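Side-chain contacts in acyl-homoserine-lactone synthase (PDB 6WNS), which probably makes acyl-homoserine lactone quorum-sensing signals, transferring an acyl group from a coenzyme A thioester to the amine of S-adenosylmethionine: residues Y27-Y30 with R34-R37; L129-Q134 with G197-D202. All blocks are in the same frame, centred on the assembly; numbering follows the deposited sequence.

Overall arrangement
Both contacts pair a helix with irregular chain, yet they share no secondary-structure element and lie on opposite sides of the chain's centre, with their own centres about 27 Å apart. Contact 1 is the more superficial and is local: helix 16-31 ends and the chain just after it turns back on the last turn, held by a backbone hydrogen bond and by an arginine side chain crossing an isoleucine and a tyrosine. Contact 2 is more buried and long-range, bringing the tail after helix 183-192 against helix 121-135 mainly through side-chain packing, without a hydrogen bond between the segments; its carboxylate is paired with an arginine of helix 183-192.

Contact 1 of 2, residues Y27-Y30 with R34-R37; sequences YDIY and RRWR
Y30 O accepts a hydrogen bond from R35 N at 3.1 Å, with an N-H...O angle of 152°, in a Schellman motif that ends helix 16-31. The donor is tilted somewhat from the carbonyl plane of Y30. R34, with positive phi, is the C-prime residue, and its own N bonds to the carbonyl of V31 in the same motif. The turn sends the side chain of R35 back over the helix end. Its guanidinium meets two residues there. I29 CG2 lies over one face, offset toward the rim, and is 3.6 Å from R35 NH2. Y30 CE2 approaches obliquely, 3.5 Å from R35 NH1, with ring and guanidinium planes 70° apart; the pair is therefore no flat stack. Farther back, R35 CD is 4.0 Å from Y30 CD2, so the tyrosine meets the aliphatic part of the chain as well as its charged end.

In the second shell, Q33 OE1 takes a hydrogen bond from R35 NH2 and helps fix the rotation of the guanidinium. R105 makes a cation-pi contact with the Y30 ring, tying the helix end to strand 100-108. An alanine in place of Y30 would probably leave R105 without its cation-pi ring, and R35 NH1 and CD without the surface they pack on.

I29 is shared between both flat groups. Its chi1 of -73° sets CG1 beside the backbone N and turns CG2 anti to that nitrogen. The same methyl that covers the guanidinium face of R35, I29 CG2, lies over the centre of the Y30 ring, 3.4 Å above its plane.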
loop_
_atom_site.group_PDB
_atom_site.type_symbol
_atom_site.label_atom_id
_atom_site.label_comp_id
_atom_site.label_asym_id
_atom_site.label_seq_id
_atom_site.Cartn_x
_atom_site.Cartn_y
_atom_site.Cartn_z
ATOM N N TYR A 27 -7.774 -0.859 13.206
ATOM C CA TYR A 27 -9.093 -0.792 13.873
ATOM C C TYR A 27 -9.586 0.657 13.850
ATOM O O TYR A 27 -10.709 0.886 13.388
ATOM C CB TYR A 27 -9.033 -1.340 15.290
ATOM C CG TYR A 27 -10.175 -0.884 16.116
ATOM C CD1 TYR A 27 -11.363 -1.575 16.038
ATOM C CD2 TYR A 27 -10.115 0.255 16.914
ATOM C CE1 TYR A 27 -12.458 -1.204 16.775
ATOM C CE2 TYR A 27 -11.211 0.647 17.674
ATOM C CZ TYR A 27 -12.391 -0.077 17.577
ATOM O OH TYR A 27 -13.522 0.212 18.281
ATOM N N ASP A 28 -8.735 1.608 14.214
ATOM C CA ASP A 28 -9.144 3.048 14.255
ATOM C C ASP A 28 -9.582 3.509 12.861
ATOM O O ASP A 28 -10.596 4.236 12.742
ATOM C CB ASP A 28 -8.035 3.924 14.798
ATOM C CG ASP A 28 -7.636 3.618 16.233
ATOM O OD1 ASP A 28 -8.477 3.196 17.014
ATOM O OD2 ASP A 28 -6.451 3.765 16.538
ATOM N N ILE A 29 -8.893 3.091 11.819
ATOM C CA ILE A 29 -9.071 3.605 10.446
ATOM C C ILE A 29 -10.212 2.876 9.768
ATOM O O ILE A 29 -11.058 3.545 9.142
ATOM C CB ILE A 29 -7.790 3.417 9.637
ATOM C CG1 ILE A 29 -6.700 4.384 10.070
ATOM C CG2 ILE A 29 -8.054 3.499 8.130
ATOM C CD1 ILE A 29 -5.375 4.033 9.432
ATOM N N TYR A 30 -10.192 1.545 9.800
ATOM C CA TYR A 30 -11.043 0.729 8.908
ATOM C C TYR A 30 -12.319 0.339 9.622
ATOM O O TYR A 30 -13.354 0.215 8.901
ATOM C CB TYR A 30 -10.303 -0.509 8.367
ATOM C CG TYR A 30 -9.167 -0.129 7.473
ATOM C CD1 TYR A 30 -7.877 -0.036 7.961
ATOM C CD2 TYR A 30 -9.392 0.238 6.149
ATOM C CE1 TYR A 30 -6.832 0.349 7.139
ATOM C CE2 TYR A 30 -8.355 0.662 5.321
ATOM C CZ TYR A 30 -7.077 0.740 5.832
ATOM O OH TYR A 30 -6.061 1.135 5.024
ATOM N N ARG A 34 -16.022 2.477 9.539
ATOM C CA ARG A 34 -16.977 1.548 8.877
ATOM C C ARG A 34 -16.750 1.584 7.369
ATOM O O ARG A 34 -17.713 1.757 6.593
ATOM C CB ARG A 34 -18.406 1.878 9.301
ATOM C CG ARG A 34 -18.654 1.554 10.768
ATOM C CD ARG A 34 -20.119 1.422 11.057
ATOM N NE ARG A 34 -20.853 2.612 10.652
ATOM C CZ ARG A 34 -21.164 3.650 11.447
ATOM N NH1 ARG A 34 -20.759 3.684 12.709
ATOM N NH2 ARG A 34 -21.887 4.659 10.976
ATOM N N ARG A 35 -15.504 1.362 6.966
ATOM C CA ARG A 35 -15.145 1.179 5.540
ATOM C C ARG A 35 -15.708 -0.157 5.023
ATOM O O ARG A 35 -15.908 -1.097 5.820
ATOM C CB ARG A 35 -13.627 1.312 5.388
ATOM C CG ARG A 35 -13.122 2.666 5.882
ATOM C CD ARG A 35 -11.940 3.070 5.031
ATOM N NE ARG A 35 -11.274 4.263 5.537
ATOM C CZ ARG A 35 -10.054 4.635 5.179
ATOM N NH1 ARG A 35 -9.374 3.896 4.325
ATOM N NH2 ARG A 35 -9.506 5.728 5.683
ATOM N N TRP A 36 -16.026 -0.170 3.728
ATOM C CA TRP A 36 -16.584 -1.318 2.979
ATOM C C TRP A 36 -15.800 -2.589 3.366
ATOM O O TRP A 36 -14.541 -2.586 3.312
ATOM C CB TRP A 36 -16.544 -1.003 1.470
ATOM C CG TRP A 36 -17.403 -1.886 0.611
ATOM C CD1 TRP A 36 -18.733 -1.722 0.352
ATOM C CD2 TRP A 36 -17.002 -3.057 -0.134
ATOM N NE1 TRP A 36 -19.185 -2.704 -0.489
ATOM C CE2 TRP A 36 -18.153 -3.545 -0.799
ATOM C CE3 TRP A 36 -15.798 -3.761 -0.282
ATOM C CZ2 TRP A 36 -18.137 -4.686 -1.606
ATOM C CZ3 TRP A 36 -15.782 -4.887 -1.081
ATOM C CH2 TRP A 36 -16.936 -5.350 -1.726
ATOM N N ARG A 37 -16.541 -3.612 3.805
ATOM C CA ARG A 37 -16.113 -5.006 4.084
ATOM C C ARG A 37 -15.127 -5.081 5.278
ATOM O O ARG A 37 -14.553 -6.202 5.481
ATOM C CB ARG A 37 -15.541 -5.637 2.806
ATOM C CG ARG A 37 -16.589 -6.251 1.869
ATOM C CD ARG A 37 -15.966 -7.112 0.749
ATOM N NE ARG A 37 -15.199 -8.285 1.214
ATOM C CZ ARG A 37 -13.869 -8.327 1.450
ATOM N NH1 ARG A 37 -13.086 -7.275 1.242
ATOM N NH2 ARG A 37 -13.328 -9.445 1.900
#

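Contact 2 of 2, residues L129-Q134 with G197-D202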
loop_
_atom_site.group_PDB
_atom_site.type_symbol
_atom_site.label_atom_id
_atom_site.label_comp_id
_atom_site.label_asym_id
_atom_site.label_seq_id
_atom_site.Cartn_x
_atom_site.Cartn_y
_atom_site.Cartn_z
ATOM N N LEU A 129 7.332 3.193 -0.736
ATOM C CA LEU A 129 6.696 2.018 -1.384
ATOM C C LEU A 129 7.537 1.671 -2.617
ATOM O O LEU A 129 7.928 0.513 -2.713
ATOM C CB LEU A 129 5.246 2.305 -1.773
ATOM C CG LEU A 129 4.501 1.095 -2.344
ATOM C CD1 LEU A 129 4.199 0.050 -1.248
ATOM C CD2 LEU A 129 3.224 1.513 -3.074
ATOM N N LEU A 130 7.808 2.635 -3.502
ATOM C CA LEU A 130 8.555 2.372 -4.769
ATOM C C LEU A 130 9.975 1.935 -4.439
ATOM O O LEU A 130 10.478 1.000 -5.082
ATOM C CB LEU A 130 8.612 3.622 -5.636
ATOM C CG LEU A 130 7.264 4.119 -6.127
ATOM C CD1 LEU A 130 7.429 5.423 -6.885
ATOM C CD2 LEU A 130 6.590 3.055 -6.975
ATOM N N GLU A 131 10.583 2.590 -3.457
ATOM C CA GLU A 131 11.978 2.302 -3.052
ATOM C C GLU A 131 12.061 0.891 -2.457
ATOM O O GLU A 131 13.030 0.162 -2.734
ATOM C CB GLU A 131 12.480 3.396 -2.112
ATOM C CG GLU A 131 12.891 4.635 -2.874
ATOM C CD GLU A 131 13.621 5.694 -2.020
ATOM O OE1 GLU A 131 13.270 6.855 -2.129
ATOM O OE2 GLU A 131 14.590 5.350 -1.307
ATOM N N THR A 132 11.111 0.508 -1.629
ATOM C CA THR A 132 11.093 -0.846 -1.032
ATOM C C THR A 132 10.891 -1.860 -2.150
ATOM O O THR A 132 11.683 -2.894 -2.165
ATOM C CB THR A 132 10.048 -0.921 0.065
ATOM O OG1 THR A 132 10.335 0.186 0.926
ATOM C CG2 THR A 132 10.068 -2.245 0.796
ATOM N N ALA A 133 9.974 -1.546 -3.115
ATOM C CA ALA A 133 9.688 -2.537 -4.176
ATOM C C ALA A 133 10.955 -2.701 -5.048
ATOM O O ALA A 133 11.292 -3.858 -5.406
ATOM C CB ALA A 133 8.486 -2.111 -4.977
ATOM N N GLN A 134 11.641 -1.582 -5.313
ATOM C CA GLN A 134 12.916 -1.529 -6.070
ATOM C C GLN A 134 13.892 -2.489 -5.411
ATOM O O GLN A 134 14.397 -3.396 -6.085
ATOM C CB GLN A 134 13.520 -0.125 -6.019
ATOM C CG GLN A 134 14.817 0.013 -6.841
ATOM C CD GLN A 134 14.588 0.771 -8.198
ATOM O OE1 GLN A 134 14.870 1.973 -8.272
ATOM N NE2 GLN A 134 14.302 -0.045 -9.294
ATOM N N GLY A 197 16.753 13.688 2.554
ATOM C CA GLY A 197 17.558 12.723 3.332
ATOM C C GLY A 197 17.290 11.276 2.825
ATOM O O GLY A 197 16.648 11.045 1.671
ATOM N N ALA A 198 17.849 10.286 3.584
ATOM C CA ALA A 198 17.487 8.854 3.439
ATOM C C ALA A 198 16.001 8.703 3.751
ATOM O O ALA A 198 15.514 9.462 4.618
ATOM C CB ALA A 198 18.327 8.016 4.363
ATOM N N ILE A 199 15.298 7.769 3.086
ATOM C CA ILE A 199 13.865 7.506 3.387
ATOM C C ILE A 199 13.793 6.103 4.010
ATOM O O ILE A 199 13.262 5.992 5.122
ATOM C CB ILE A 199 12.922 7.633 2.172
ATOM C CG1 ILE A 199 12.998 8.959 1.439
ATOM C CG2 ILE A 199 11.489 7.433 2.607
ATOM C CD1 ILE A 199 11.921 9.079 0.371
ATOM N N LEU A 200 14.344 5.077 3.353
ATOM C CA LEU A 200 14.332 3.670 3.867
ATOM C C LEU A 200 15.316 3.518 5.025
ATOM O O LEU A 200 16.464 3.933 4.844
ATOM C CB LEU A 200 14.752 2.698 2.763
ATOM C CG LEU A 200 14.043 2.845 1.418
ATOM C CD1 LEU A 200 14.590 1.826 0.427
ATOM C CD2 LEU A 200 12.539 2.683 1.591
ATOM N N ALA A 201 14.905 2.869 6.117
ATOM C CA ALA A 201 15.795 2.240 7.129
ATOM C C ALA A 201 16.211 0.835 6.638
ATOM O O ALA A 201 15.552 -0.179 6.989
ATOM C CB ALA A 201 15.094 2.208 8.465
ATOM N N ASP A 202 17.278 0.810 5.836
ATOM C CA ASP A 202 17.928 -0.336 5.130
ATOM C C ASP A 202 18.765 -1.237 6.062
ATOM O O ASP A 202 18.625 -2.479 6.001
ATOM C CB ASP A 202 18.961 0.214 4.137
ATOM C CG ASP A 202 18.482 0.575 2.743
ATOM O OD1 ASP A 202 18.994 1.559 2.204
ATOM O OD2 ASP A 202 17.639 -0.166 2.198
#
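L200 and E131 bury the most surface here, the leucine resting its branched end on the near side of helix 121-135. L200 CD1 is 3.7 Å from E131 CB, and its other methyl, CD2, is 3.8 Å from the same carbon, so the fork straddles the base of the glutamate. Beyond CG the E131 chain runs extended out from the helix, taking its carboxylate alongside the leucine: OE2 is 3.7 Å from L200 CG. The other oxygen, OE1, lies 3.6 Å from I199 CD1, and the two side chains cross at about a right angle. These are contacts of carbon with a carboxylate, and its charge is met by R190 of helix 183-192, which forms a salt bridge to E131 OE1. R190 also gives a hydrogen bond to the carbonyl of G197, so one guanidinium on helix 183-192 links E131 of helix 121-135 to the backbone of G197.

T132 adds a smaller contact. L200 CD2 comes within 3.4 Å of T132 OG1, a van der Waals approach to a hydroxyl that is already hydrogen-bonded to the carbonyl of G128, one turn back. That bond is allowed by chi1 of -52°, which keeps OG1 anti to the carbonyl carbon of T132.

The tail is also held by backbone hydrogen bonds of I199 and A201 with I4 of strand 4-7. The C-terminal segment is therefore packed against both the outermost strand 4-7 and helix 121-135, which flanks the sheet, within the GNAT-like alpha/beta fold that autoinducer synthases share.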